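Local coordinates for CRISPR-associated protein,CRISPR-associated endonuclease Cas9 (Corynebacterium diphtheriae, PDB 6JOO) that binds a guide RNA and cleaves both strands of matching target DNA in bacterial defence against mobile genetic elements, the whole enzyme using magnesium-dependent RuvC-like and HNH nuclease domains, at residues V670-Q675 against P709-R714; A764-R769 against K800-A805; D265-Y270 against D426-L431; N296-H301 against R434-G439. All blocks are in the same frame, centred on the assembly; numbering follows the deposited sequence.

Contact 1. Residues V670-Q675 against P709-R714; sequences VKLSSQ and PERHIR. With ZN (zinc ion), chain F; nucleotides of chain B.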
# COMPACT_ATOMS: atom_id res chain seq x y z
N VAL A 670 35.71 -7.85 16.07
CA VAL A 670 36.97 -7.38 16.62
C VAL A 670 37.14 -7.95 18.02
O VAL A 670 36.19 -7.99 18.81
CB VAL A 670 37.02 -5.83 16.64
CG1 VAL A 670 38.11 -5.33 17.58
CG2 VAL A 670 37.24 -5.29 15.24
N LYS A 671 38.36 -8.41 18.32
CA LYS A 671 38.64 -8.96 19.64
C LYS A 671 38.47 -7.89 20.71
O LYS A 671 38.77 -6.71 20.50
CB LYS A 671 40.05 -9.54 19.68
CG LYS A 671 40.27 -10.69 18.70
CD LYS A 671 41.73 -11.11 18.64
CE LYS A 671 41.95 -12.20 17.60
NZ LYS A 671 43.39 -12.56 17.45
N LEU A 672 37.98 -8.32 21.88
CA LEU A 672 37.69 -7.38 22.96
C LEU A 672 38.96 -6.68 23.45
O LEU A 672 38.89 -5.52 23.89
CB LEU A 672 37.01 -8.11 24.11
CG LEU A 672 36.26 -7.31 25.18
CD1 LEU A 672 35.21 -8.19 25.82
CD2 LEU A 672 37.20 -6.78 26.26
N SER A 673 40.11 -7.34 23.37
CA SER A 673 41.36 -6.78 23.85
C SER A 673 41.90 -5.66 22.96
O SER A 673 42.93 -5.08 23.30
CB SER A 673 42.41 -7.88 23.98
OG SER A 673 42.56 -8.59 22.76
N SER A 674 41.23 -5.35 21.86
CA SER A 674 41.72 -4.35 20.93
C SER A 674 41.48 -2.94 21.48
O SER A 674 40.66 -2.72 22.36
CB SER A 674 41.04 -4.50 19.57
OG SER A 674 41.40 -3.45 18.69
N GLN A 675 42.24 -1.99 20.93
CA GLN A 675 42.04 -0.59 21.29
C GLN A 675 40.76 -0.08 20.65
O GLN A 675 40.50 -0.34 19.47
CB GLN A 675 43.24 0.24 20.83
CG GLN A 675 43.18 1.70 21.25
CD GLN A 675 44.41 2.48 20.82
OE1 GLN A 675 45.13 2.08 19.91
NE2 GLN A 675 44.65 3.61 21.48
N PRO A 709 44.49 -6.58 27.27
CA PRO A 709 44.25 -8.03 27.22
C PRO A 709 43.59 -8.59 28.47
O PRO A 709 43.38 -9.80 28.54
CB PRO A 709 45.66 -8.60 27.05
CG PRO A 709 46.53 -7.62 27.75
CD PRO A 709 45.92 -6.27 27.48
N GLU A 710 43.25 -7.74 29.44
CA GLU A 710 42.63 -8.19 30.69
C GLU A 710 41.31 -7.49 30.96
O GLU A 710 40.85 -7.45 32.11
CB GLU A 710 43.60 -7.98 31.86
N ARG A 711 40.68 -6.93 29.93
CA ARG A 711 39.37 -6.30 30.09
C ARG A 711 38.27 -7.35 30.10
O ARG A 711 38.29 -8.30 29.31
CB ARG A 711 39.12 -5.28 28.98
CG ARG A 711 39.27 -3.83 29.43
CD ARG A 711 38.56 -2.86 28.49
NE ARG A 711 39.44 -2.30 27.47
CZ ARG A 711 39.58 -2.80 26.25
NH1 ARG A 711 38.89 -3.87 25.88
NH2 ARG A 711 40.41 -2.22 25.39
N HIS A 712 37.31 -7.18 31.00
CA HIS A 712 36.19 -8.09 31.16
C HIS A 712 34.89 -7.33 30.96
O HIS A 712 34.73 -6.20 31.45
CB HIS A 712 36.20 -8.75 32.54
CG HIS A 712 35.66 -10.15 32.54
ND1 HIS A 712 35.15 -10.75 31.41
CD2 HIS A 712 35.57 -11.07 33.52
CE1 HIS A 712 34.76 -11.97 31.70
NE2 HIS A 712 35.00 -12.19 32.98
N ILE A 713 33.95 -7.94 30.23
CA ILE A 713 32.73 -7.26 29.79
C ILE A 713 31.56 -8.23 29.88
O ILE A 713 31.66 -9.37 29.42
CB ILE A 713 32.89 -6.73 28.35
CG1 ILE A 713 33.68 -5.42 28.36
CG2 ILE A 713 31.54 -6.55 27.67
CD1 ILE A 713 34.04 -4.92 26.99
N ARG A 714 30.47 -7.78 30.48
CA ARG A 714 29.23 -8.54 30.58
C ARG A 714 28.15 -7.86 29.74
O ARG A 714 27.93 -6.65 29.87
CB ARG A 714 28.77 -8.67 32.03
ZN ZN F . 33.41 -11.89 34.24
P U B 63 21.36 0.61 31.88
OP1 U B 63 21.94 0.25 33.21
OP2 U B 63 21.91 1.76 31.11
O5' U B 63 21.39 -0.69 30.96
C5' U B 63 20.96 -0.63 29.61
C4' U B 63 21.32 -1.88 28.84
O4' U B 63 22.75 -2.11 28.91
C3' U B 63 20.65 -3.16 29.32
O3' U B 63 20.42 -4.00 28.19
C2' U B 63 21.74 -3.79 30.18
O2' U B 63 21.62 -5.19 30.35
C1' U B 63 22.98 -3.42 29.39
N1 U B 63 24.23 -3.43 30.16
C2 U B 63 25.09 -4.50 29.94
O2 U B 63 24.83 -5.40 29.16
N3 U B 63 26.25 -4.47 30.67
C4 U B 63 26.64 -3.50 31.57
O4 U B 63 27.72 -3.62 32.15
C5 U B 63 25.70 -2.43 31.74
C6 U B 63 24.56 -2.43 31.05

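Contact 2. Residues A764-R769 against K800-A805; sequences AFAMLR and KKLRDA. With nucleotides of chain C.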
# COMPACT_ATOMS: atom_id res chain seq x y z
N ALA A 764 23.19 28.30 21.59
CA ALA A 764 23.19 27.64 20.30
C ALA A 764 22.01 26.69 20.18
O ALA A 764 21.41 26.30 21.19
CB ALA A 764 24.50 26.87 20.07
N PHE A 765 21.68 26.32 18.95
CA PHE A 765 20.55 25.45 18.66
C PHE A 765 21.03 24.20 17.95
O PHE A 765 21.74 24.28 16.94
CB PHE A 765 19.50 26.18 17.81
CG PHE A 765 18.90 27.38 18.48
CD1 PHE A 765 17.85 27.23 19.37
CD2 PHE A 765 19.37 28.65 18.22
CE1 PHE A 765 17.29 28.33 20.00
CE2 PHE A 765 18.82 29.75 18.83
CZ PHE A 765 17.77 29.59 19.73
N ALA A 766 20.65 23.04 18.48
CA ALA A 766 21.00 21.74 17.93
C ALA A 766 19.73 20.96 17.65
O ALA A 766 18.62 21.37 17.99
CB ALA A 766 21.90 20.96 18.89
N MSE A 767 19.90 19.79 17.03
CA MSE A 767 18.77 19.00 16.57
C MSE A 767 19.01 17.51 16.81
O MSE A 767 20.10 17.00 16.58
CB MSE A 767 18.53 19.26 15.09
CG MSE A 767 17.48 18.38 14.45
SE MSE A 767 17.65 18.37 12.51
CE MSE A 767 15.81 18.83 12.07
N LEU A 768 17.97 16.82 17.26
CA LEU A 768 18.02 15.38 17.52
C LEU A 768 17.04 14.69 16.59
O LEU A 768 15.82 14.87 16.72
CB LEU A 768 17.70 15.07 18.98
CG LEU A 768 17.45 13.60 19.31
CD1 LEU A 768 18.71 12.79 19.06
CD2 LEU A 768 17.00 13.46 20.75
N ARG A 769 17.55 13.90 15.65
CA ARG A 769 16.72 13.16 14.71
C ARG A 769 16.34 11.83 15.33
O ARG A 769 17.20 10.96 15.52
CB ARG A 769 17.45 12.97 13.38
CG ARG A 769 17.89 14.26 12.73
CD ARG A 769 18.59 14.00 11.41
NE ARG A 769 19.74 13.10 11.55
CZ ARG A 769 20.51 12.72 10.55
NH1 ARG A 769 20.27 13.16 9.32
NH2 ARG A 769 21.53 11.91 10.76
N LYS A 800 27.64 15.96 18.25
CA LYS A 800 28.36 15.69 19.49
C LYS A 800 28.13 16.79 20.53
O LYS A 800 28.04 16.51 21.73
CB LYS A 800 29.86 15.52 19.21
CG LYS A 800 30.73 15.56 20.45
CD LYS A 800 32.13 15.05 20.18
CE LYS A 800 32.96 15.09 21.46
NZ LYS A 800 34.26 14.38 21.31
N LYS A 801 28.01 18.04 20.07
CA LYS A 801 27.74 19.15 20.98
C LYS A 801 26.46 18.92 21.78
O LYS A 801 26.42 19.18 22.99
CB LYS A 801 27.65 20.45 20.19
CG LYS A 801 26.84 21.54 20.88
CD LYS A 801 26.20 22.49 19.87
CE LYS A 801 27.25 23.24 19.07
NZ LYS A 801 26.64 24.20 18.11
N LEU A 802 25.41 18.42 21.12
CA LEU A 802 24.14 18.19 21.80
C LEU A 802 24.25 17.05 22.80
O LEU A 802 23.58 17.07 23.84
CB LEU A 802 23.05 17.90 20.77
CG LEU A 802 21.63 17.65 21.29
CD1 LEU A 802 21.15 18.84 22.10
CD2 LEU A 802 20.67 17.36 20.14
N ARG A 803 25.08 16.05 22.51
CA ARG A 803 25.20 14.90 23.40
C ARG A 803 25.87 15.29 24.72
O ARG A 803 25.43 14.88 25.79
CB ARG A 803 26.00 13.78 22.71
CG ARG A 803 25.42 13.33 21.37
CD ARG A 803 26.38 12.39 20.64
NE ARG A 803 26.70 11.20 21.43
CZ ARG A 803 27.43 10.18 20.99
NH1 ARG A 803 27.68 9.15 21.79
NH2 ARG A 803 27.93 10.19 19.76
N ASP A 804 26.93 16.10 24.64
CA ASP A 804 27.58 16.57 25.86
C ASP A 804 26.66 17.48 26.67
O ASP A 804 26.72 17.48 27.90
CB ASP A 804 28.88 17.29 25.52
CG ASP A 804 29.81 16.44 24.65
OD1 ASP A 804 29.72 15.20 24.72
OD2 ASP A 804 30.64 17.02 23.91
N ALA A 805 25.79 18.24 25.99
CA ALA A 805 24.90 19.14 26.71
C ALA A 805 23.80 18.38 27.43
O ALA A 805 23.42 18.73 28.55
CB ALA A 805 24.30 20.16 25.74
P DT C 4 21.81 10.33 7.48
OP1 DT C 4 21.73 9.58 8.75
OP2 DT C 4 21.94 11.80 7.49
O5' DT C 4 23.01 9.71 6.63
C5' DT C 4 23.11 8.31 6.46
C4' DT C 4 24.30 7.94 5.59
O4' DT C 4 24.18 8.57 4.28
C3' DT C 4 25.66 8.36 6.14
O3' DT C 4 26.57 7.28 6.03
C2' DT C 4 26.08 9.53 5.25
C1' DT C 4 25.40 9.19 3.94
N1 DT C 4 25.09 10.39 3.09
C2 DT C 4 25.67 10.53 1.85
O2 DT C 4 26.45 9.71 1.38
N3 DT C 4 25.31 11.66 1.16
C4 DT C 4 24.44 12.65 1.58
O4 DT C 4 24.17 13.63 0.89
C5 DT C 4 23.86 12.45 2.88
C7 DT C 4 22.90 13.45 3.44
C6 DT C 4 24.21 11.34 3.56

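Contact 3. Residues D265-Y270 against D426-L431; sequences DAFQRY and DTLVRL. With nucleotides of chain B.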
# COMPACT_ATOMS: atom_id res chain seq x y z
N ASP A 265 -28.01 -20.04 -9.97
CA ASP A 265 -29.36 -20.25 -10.50
C ASP A 265 -30.20 -18.99 -10.35
O ASP A 265 -31.09 -18.75 -11.18
CB ASP A 265 -30.02 -21.44 -9.79
CG ASP A 265 -31.31 -21.88 -10.48
OD1 ASP A 265 -32.30 -21.12 -10.47
OD2 ASP A 265 -31.32 -22.99 -11.06
N ALA A 266 -29.93 -18.17 -9.34
CA ALA A 266 -30.63 -16.90 -9.20
C ALA A 266 -30.35 -15.99 -10.39
O ALA A 266 -31.25 -15.63 -11.15
CB ALA A 266 -30.25 -16.22 -7.89
N PHE A 267 -29.08 -15.61 -10.57
CA PHE A 267 -28.73 -14.63 -11.59
C PHE A 267 -29.02 -15.14 -12.99
O PHE A 267 -29.54 -14.41 -13.84
CB PHE A 267 -27.25 -14.24 -11.47
CG PHE A 267 -26.79 -13.26 -12.52
CD1 PHE A 267 -27.10 -11.92 -12.42
CD2 PHE A 267 -26.05 -13.69 -13.61
CE1 PHE A 267 -26.69 -11.02 -13.38
CE2 PHE A 267 -25.63 -12.79 -14.58
CZ PHE A 267 -25.95 -11.46 -14.46
N GLN A 268 -28.70 -16.41 -13.26
CA GLN A 268 -28.96 -16.97 -14.57
C GLN A 268 -30.45 -16.96 -14.89
O GLN A 268 -30.87 -16.53 -15.97
CB GLN A 268 -28.39 -18.38 -14.66
CG GLN A 268 -26.87 -18.43 -14.49
CD GLN A 268 -26.12 -18.06 -15.76
OE1 GLN A 268 -26.71 -17.57 -16.73
NE2 GLN A 268 -24.81 -18.29 -15.77
N ARG A 269 -31.28 -17.41 -13.94
CA ARG A 269 -32.73 -17.32 -14.13
C ARG A 269 -33.20 -15.87 -14.07
O ARG A 269 -34.28 -15.55 -14.58
CB ARG A 269 -33.46 -18.17 -13.09
N TYR A 270 -32.41 -15.00 -13.46
CA TYR A 270 -32.74 -13.58 -13.46
C TYR A 270 -32.36 -12.93 -14.79
O TYR A 270 -33.10 -12.09 -15.31
CB TYR A 270 -32.05 -12.87 -12.31
CG TYR A 270 -31.91 -11.37 -12.50
CD1 TYR A 270 -32.91 -10.50 -12.08
CD2 TYR A 270 -30.77 -10.83 -13.08
CE1 TYR A 270 -32.78 -9.13 -12.25
CE2 TYR A 270 -30.63 -9.47 -13.25
CZ TYR A 270 -31.64 -8.63 -12.83
OH TYR A 270 -31.50 -7.27 -13.00
N ASP A 426 -31.61 -12.76 -2.71
CA ASP A 426 -33.02 -12.64 -2.37
C ASP A 426 -33.71 -11.60 -3.25
O ASP A 426 -34.84 -11.82 -3.71
CB ASP A 426 -33.19 -12.29 -0.89
CG ASP A 426 -33.18 -13.52 -0.00
OD1 ASP A 426 -32.88 -14.63 -0.51
OD2 ASP A 426 -33.48 -13.39 1.20
N THR A 427 -33.05 -10.47 -3.51
CA THR A 427 -33.61 -9.50 -4.45
C THR A 427 -33.56 -10.00 -5.88
O THR A 427 -34.38 -9.60 -6.71
CB THR A 427 -32.87 -8.16 -4.33
OG1 THR A 427 -31.45 -8.40 -4.28
CG2 THR A 427 -33.30 -7.41 -3.08
N LEU A 428 -32.60 -10.88 -6.20
CA LEU A 428 -32.54 -11.46 -7.54
C LEU A 428 -33.71 -12.41 -7.77
O LEU A 428 -34.33 -12.38 -8.84
CB LEU A 428 -31.21 -12.19 -7.73
CG LEU A 428 -30.00 -11.43 -8.29
CD1 LEU A 428 -30.15 -11.16 -9.76
CD2 LEU A 428 -29.76 -10.13 -7.55
N VAL A 429 -34.03 -13.25 -6.78
CA VAL A 429 -35.14 -14.18 -6.90
C VAL A 429 -36.48 -13.45 -6.85
O VAL A 429 -37.40 -13.75 -7.61
CB VAL A 429 -35.04 -15.26 -5.81
CG1 VAL A 429 -36.41 -15.78 -5.42
CG2 VAL A 429 -34.15 -16.40 -6.28
N ARG A 430 -36.60 -12.47 -5.94
CA ARG A 430 -37.89 -11.82 -5.73
C ARG A 430 -38.35 -11.06 -6.97
O ARG A 430 -39.55 -11.00 -7.25
CB ARG A 430 -37.81 -10.89 -4.52
CG ARG A 430 -38.01 -11.62 -3.20
CD ARG A 430 -37.51 -10.82 -2.01
NE ARG A 430 -37.82 -9.40 -2.10
CZ ARG A 430 -39.03 -8.88 -1.93
NH1 ARG A 430 -40.08 -9.67 -1.68
NH2 ARG A 430 -39.21 -7.57 -2.02
N LEU A 431 -37.42 -10.49 -7.74
CA LEU A 431 -37.84 -9.71 -8.89
C LEU A 431 -38.22 -10.60 -10.07
O LEU A 431 -39.09 -10.22 -10.86
CB LEU A 431 -36.76 -8.71 -9.29
CG LEU A 431 -36.94 -7.32 -8.67
CD1 LEU A 431 -36.64 -7.37 -7.19
CD2 LEU A 431 -36.09 -6.30 -9.39
P A B 5 -26.36 -6.07 -13.60
OP1 A B 5 -26.11 -7.13 -12.59
OP2 A B 5 -25.37 -4.99 -13.81
O5' A B 5 -26.60 -6.79 -15.01
C5' A B 5 -27.59 -7.79 -15.15
C4' A B 5 -27.84 -8.13 -16.59
O4' A B 5 -28.46 -7.00 -17.26
C3' A B 5 -26.61 -8.41 -17.44
O3' A B 5 -26.11 -9.72 -17.25
C2' A B 5 -27.11 -8.14 -18.85
O2' A B 5 -27.89 -9.22 -19.32
C1' A B 5 -28.04 -6.94 -18.61
N9 A B 5 -27.35 -5.66 -18.84
C8 A B 5 -26.86 -4.78 -17.90
N7 A B 5 -26.31 -3.72 -18.43
C5 A B 5 -26.44 -3.91 -19.80
C6 A B 5 -26.06 -3.14 -20.90
N6 A B 5 -25.42 -1.97 -20.80
N1 A B 5 -26.34 -3.62 -22.13
C2 A B 5 -26.97 -4.79 -22.23
N3 A B 5 -27.38 -5.61 -21.27
C4 A B 5 -27.08 -5.10 -20.06
P U B 6 -24.61 -10.08 -17.71
OP1 U B 6 -24.23 -11.40 -17.14
OP2 U B 6 -23.75 -8.89 -17.46
O5' U B 6 -24.72 -10.26 -19.28
C5' U B 6 -23.57 -10.22 -20.10
C4' U B 6 -23.85 -9.54 -21.41
O4' U B 6 -24.64 -8.34 -21.19
C3' U B 6 -22.63 -9.05 -22.17
O3' U B 6 -22.00 -10.08 -22.91
C2' U B 6 -23.19 -7.93 -23.03
O2' U B 6 -23.84 -8.46 -24.18
C1' U B 6 -24.26 -7.34 -22.11
N1 U B 6 -23.77 -6.17 -21.34
C2 U B 6 -23.53 -4.99 -22.02
O2 U B 6 -23.70 -4.85 -23.22
N3 U B 6 -23.08 -3.96 -21.23
C4 U B 6 -22.86 -3.99 -19.87
O4 U B 6 -22.45 -2.97 -19.30
C5 U B 6 -23.13 -5.25 -19.25
C6 U B 6 -23.57 -6.27 -19.99

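Contact 4. Residues N296-H301 against R434-G439; sequences NLVFDH and RMLSDG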
# COMPACT_ATOMS: atom_id res chain seq x y z
N ASN A 296 -47.10 -15.49 -22.99
CA ASN A 296 -46.02 -16.26 -23.59
C ASN A 296 -44.64 -15.90 -23.04
O ASN A 296 -43.63 -16.40 -23.56
CB ASN A 296 -46.04 -16.06 -25.11
CG ASN A 296 -47.46 -15.89 -25.66
OD1 ASN A 296 -48.10 -16.86 -26.07
ND2 ASN A 296 -47.95 -14.66 -25.65
N LEU A 297 -44.57 -15.02 -22.04
CA LEU A 297 -43.30 -14.70 -21.40
C LEU A 297 -42.67 -15.94 -20.78
O LEU A 297 -41.52 -16.29 -21.09
CB LEU A 297 -43.53 -13.63 -20.34
CG LEU A 297 -45.02 -13.40 -20.02
CD1 LEU A 297 -45.63 -14.44 -19.11
CD2 LEU A 297 -45.22 -12.06 -19.39
N VAL A 298 -43.42 -16.61 -19.91
CA VAL A 298 -42.89 -17.78 -19.21
C VAL A 298 -42.64 -18.92 -20.19
O VAL A 298 -41.72 -19.72 -20.00
CB VAL A 298 -43.85 -18.19 -18.07
CG1 VAL A 298 -43.29 -19.38 -17.29
CG2 VAL A 298 -44.08 -17.02 -17.12
N PHE A 299 -43.43 -18.99 -21.26
CA PHE A 299 -43.25 -20.04 -22.26
C PHE A 299 -41.88 -19.96 -22.92
O PHE A 299 -41.15 -20.95 -22.97
CB PHE A 299 -44.36 -19.96 -23.31
N ASP A 300 -41.52 -18.78 -23.43
CA ASP A 300 -40.18 -18.57 -23.98
C ASP A 300 -39.12 -18.86 -22.93
O ASP A 300 -38.12 -19.54 -23.21
CB ASP A 300 -40.04 -17.13 -24.49
CG ASP A 300 -40.21 -17.02 -25.99
OD1 ASP A 300 -40.31 -18.07 -26.66
OD2 ASP A 300 -40.23 -15.88 -26.49
N HIS A 301 -39.32 -18.35 -21.71
CA HIS A 301 -38.33 -18.50 -20.65
C HIS A 301 -38.06 -19.97 -20.35
O HIS A 301 -36.93 -20.33 -19.97
CB HIS A 301 -38.81 -17.77 -19.40
CG HIS A 301 -38.06 -18.14 -18.15
ND1 HIS A 301 -38.40 -19.23 -17.38
CD2 HIS A 301 -37.01 -17.55 -17.53
CE1 HIS A 301 -37.58 -19.30 -16.34
NE2 HIS A 301 -36.73 -18.29 -16.41
N ARG A 434 -41.79 -11.54 -9.33
CA ARG A 434 -42.63 -10.43 -9.75
C ARG A 434 -42.56 -10.20 -11.26
O ARG A 434 -43.51 -9.69 -11.85
CB ARG A 434 -42.25 -9.16 -8.99
N MSE A 435 -41.45 -10.58 -11.89
CA MSE A 435 -41.30 -10.42 -13.33
C MSE A 435 -42.22 -11.38 -14.07
O MSE A 435 -42.80 -11.04 -15.10
CB MSE A 435 -39.86 -10.64 -13.76
CG MSE A 435 -39.40 -9.74 -14.89
SE MSE A 435 -37.67 -8.93 -14.48
CE MSE A 435 -37.38 -7.96 -16.14
N LEU A 436 -42.34 -12.60 -13.53
CA LEU A 436 -43.20 -13.60 -14.14
C LEU A 436 -44.65 -13.15 -14.16
O LEU A 436 -45.35 -13.31 -15.16
CB LEU A 436 -43.05 -14.93 -13.39
CG LEU A 436 -44.26 -15.87 -13.31
CD1 LEU A 436 -43.84 -17.31 -13.51
CD2 LEU A 436 -44.98 -15.71 -11.98
N SER A 437 -45.13 -12.56 -13.06
CA SER A 437 -46.52 -12.15 -12.94
C SER A 437 -46.84 -10.85 -13.66
O SER A 437 -48.02 -10.47 -13.71
CB SER A 437 -46.91 -12.03 -11.46
OG SER A 437 -46.93 -13.30 -10.83
N ASP A 438 -45.85 -10.16 -14.22
CA ASP A 438 -46.07 -9.01 -15.09
C ASP A 438 -45.56 -9.33 -16.49
O ASP A 438 -45.04 -10.41 -16.76
CB ASP A 438 -45.40 -7.75 -14.52
CG ASP A 438 -43.92 -7.66 -14.86
OD1 ASP A 438 -43.57 -7.32 -16.01
OD2 ASP A 438 -43.09 -7.92 -13.96
N GLY A 439 -45.72 -8.36 -17.39
CA GLY A 439 -45.26 -8.51 -18.76
C GLY A 439 -43.75 -8.53 -18.90
O GLY A 439 -43.17 -9.54 -19.31

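Contact 1. Residues V670-Q675 against P709-R714
Arg711 bends its chain at chi3 (-95°), which brings the guanidinium group edge-on to the turn at Leu672 and Ser674, while Leu672 holds CG anti to the backbone N (chi1 -163°), which lets its end come up to Ile713. Arg711 NH1 donates to Leu672 O at 2.6 Å, from a direction tilted off the carbonyl plane, and Arg711 NH2 donates to Ser674 O at 3.1 Å from above that carbonyl's plane. Both hydrogen bonds leave the guanidinium edge close to its plane. The two acceptors belong to a type I turn from Lys671 to Ser674, closed by Ser674 N on Lys671 O at 3.1 Å. Beside the arginine chain, Leu672 CD2 lies 3.7 Å from Arg711 CB, and Leu672 CD1 packs on Ile713 CD1 at 3.7 Å. Ser673 CB rests 3.7 Å from Pro709 CA, with its OG hydrogen-bonded to Ala722 O. His712, next to Arg711, binds the zinc ion through NE2 together with His719, and Arg714 O accepts a hydrogen bond from N3 of U63 of chain B at 2.9 Å. In this beta-hairpin domain, a buried arginine, hydrogen-bonded also to Pro706 O, probably spreads its charge over three backbone carbonyls, tying the turn to the zinc- and RNA-binding segment.

Contact 2. Residues A764-R769 against K800-A805
The guanidinium of Arg769, farther along the strand from Ala766, which packs against Leu802, meets bound DNA with its edge: OP2 of DT4 of chain C lies near the guanidinium plane, accepting a hydrogen bond from Arg769 NH1 at 2.8 Å. Arg769 NH2 adds two weak hydrogen bonds to the same phosphate, at 3.3 Å to OP2 and 3.1 Å to OP1. The protein also holds this group through a hydrogen bond from Arg769 NH1 to Phe853 O. Between strand and helix the contact is apolar. Leu802 sets CG anti to its own N (chi1 -179°); its CB, 3.8 Å from Ala766 CB, and its CD1 meet that alanine, while CD2 reaches on to Met767 O at 3.6 Å and Leu768 CB at 3.9 Å. Lys801 bends at chi3 and brings NZ alongside Ala764, 3.9 Å from its CB. The helix segment runs almost square to the strand, with a crossing of -94° and axes 8.3 Å apart. Phe765 and Met767 (a selenomethionine) pack instead on helix 892-898. In this Topo-homology part, no hydrogen bond joins the two segments; small alanines and one leucine seat the helix, while Arg769 holds a DNA phosphate, and its charge probably favours binding there.

Contact 3. Residues D265-Y270 against D426-L431
Leu428 and Tyr270 make the CH-pi contact of this helix pair: Leu428 CD1 lies over one face of the Tyr270 ring, 3.5 Å from the centroid and 24° off the normal, displaced toward the CG side of the ring. Tyr270 carries CG anti to the backbone N (chi1 159°), which swings the ring across to meet the methyl. In aliphatic packing, Ala266 CB faces Leu428 CB at 4.1 Å and Val429 CG2 at 4.2 Å; the edge of Phe267 takes the same leucine methyl, with Phe267 CD1 4.1 Å from Leu428 CD1. No hydrogen bond crosses between the two segments. A third group of contacts is with RNA. Phe267 turns its far edge to the RNA backbone, its CZ 3.2 Å from OP1 of U6 of chain B, and Tyr270 CE2 lies 4.0 Å from C5' of A5 of chain B. Tyr270 OH is hydrogen-bonded to a sugar of the RNA. The segments 265-270 and 426-431 run at 37° to each other, axes 8.8 Å apart. In this alpha-helical lobe, a helix-helix interface thus backs two aromatic side chains that lean on the sugar-phosphate backbone, an RNA-binding site of the Cas9 recognition lobe.

Contact 4. Residues N296-H301 against R434-G439
Leu297 O, one turn before His301, accepts the hydrogen bond of His301 N at 3.1 Å, a routine helical bond of the turn that carries Leu297 and Val298 to the other segment. There, Asp438 N hydrogen-bonds to Met435 O at 3.3 Å and more weakly to Arg434 O at 3.4 Å. The side chain of Leu297 approaches this backbone, with CD2 near the carbonyl oxygens of Asp438 and Gly439 and CD1 4.1 Å from Leu436 O, a meeting of methyl groups with peptide oxygens, without a hydrogen bond. One step along, Val298 keeps CG1 anti to its backbone N (chi1 -178°), leaving CG2 as the branch that meets Leu436. Val298 CG2 lies 3.6 Å from Leu436 CD1, the two side chains crossing at an angle. Leu436 sets out along the contact and its end turns in to Val298. The patch is small, and lies at the surface. Both segments belong to the alpha-helical lobe: the contact joins helix 296-305 to the C-terminal part of helix 425-436, whose Met435 (a selenomethionine) and the following Asp438 also touch Ala445 of helix 444-450, while the modelled stub of Arg434 touches Glu449 of that helix.

Contacts 3 and 4 belong together: their centres are 14 Å apart, both use helix 425-436, and their segments alternate along the chain, so helices 265-277 and 296-305 line up beside successive parts of one helix. At the junction, Arg269 O lies 4.1 Å from His301 NE2. Contacts 1 and 2 follow later in the chain, in the beta-hairpin and Topo-homology ranges, with centres 30 Å apart and nearest atoms about 15 Å apart. They lie on the far side of the chain's centre, and contacts 1 and 4 are about 93 Å apart between centres. The complex thus meets nucleic acid at well-separated places: RNA at contacts 1 and 3, DNA at contact 2.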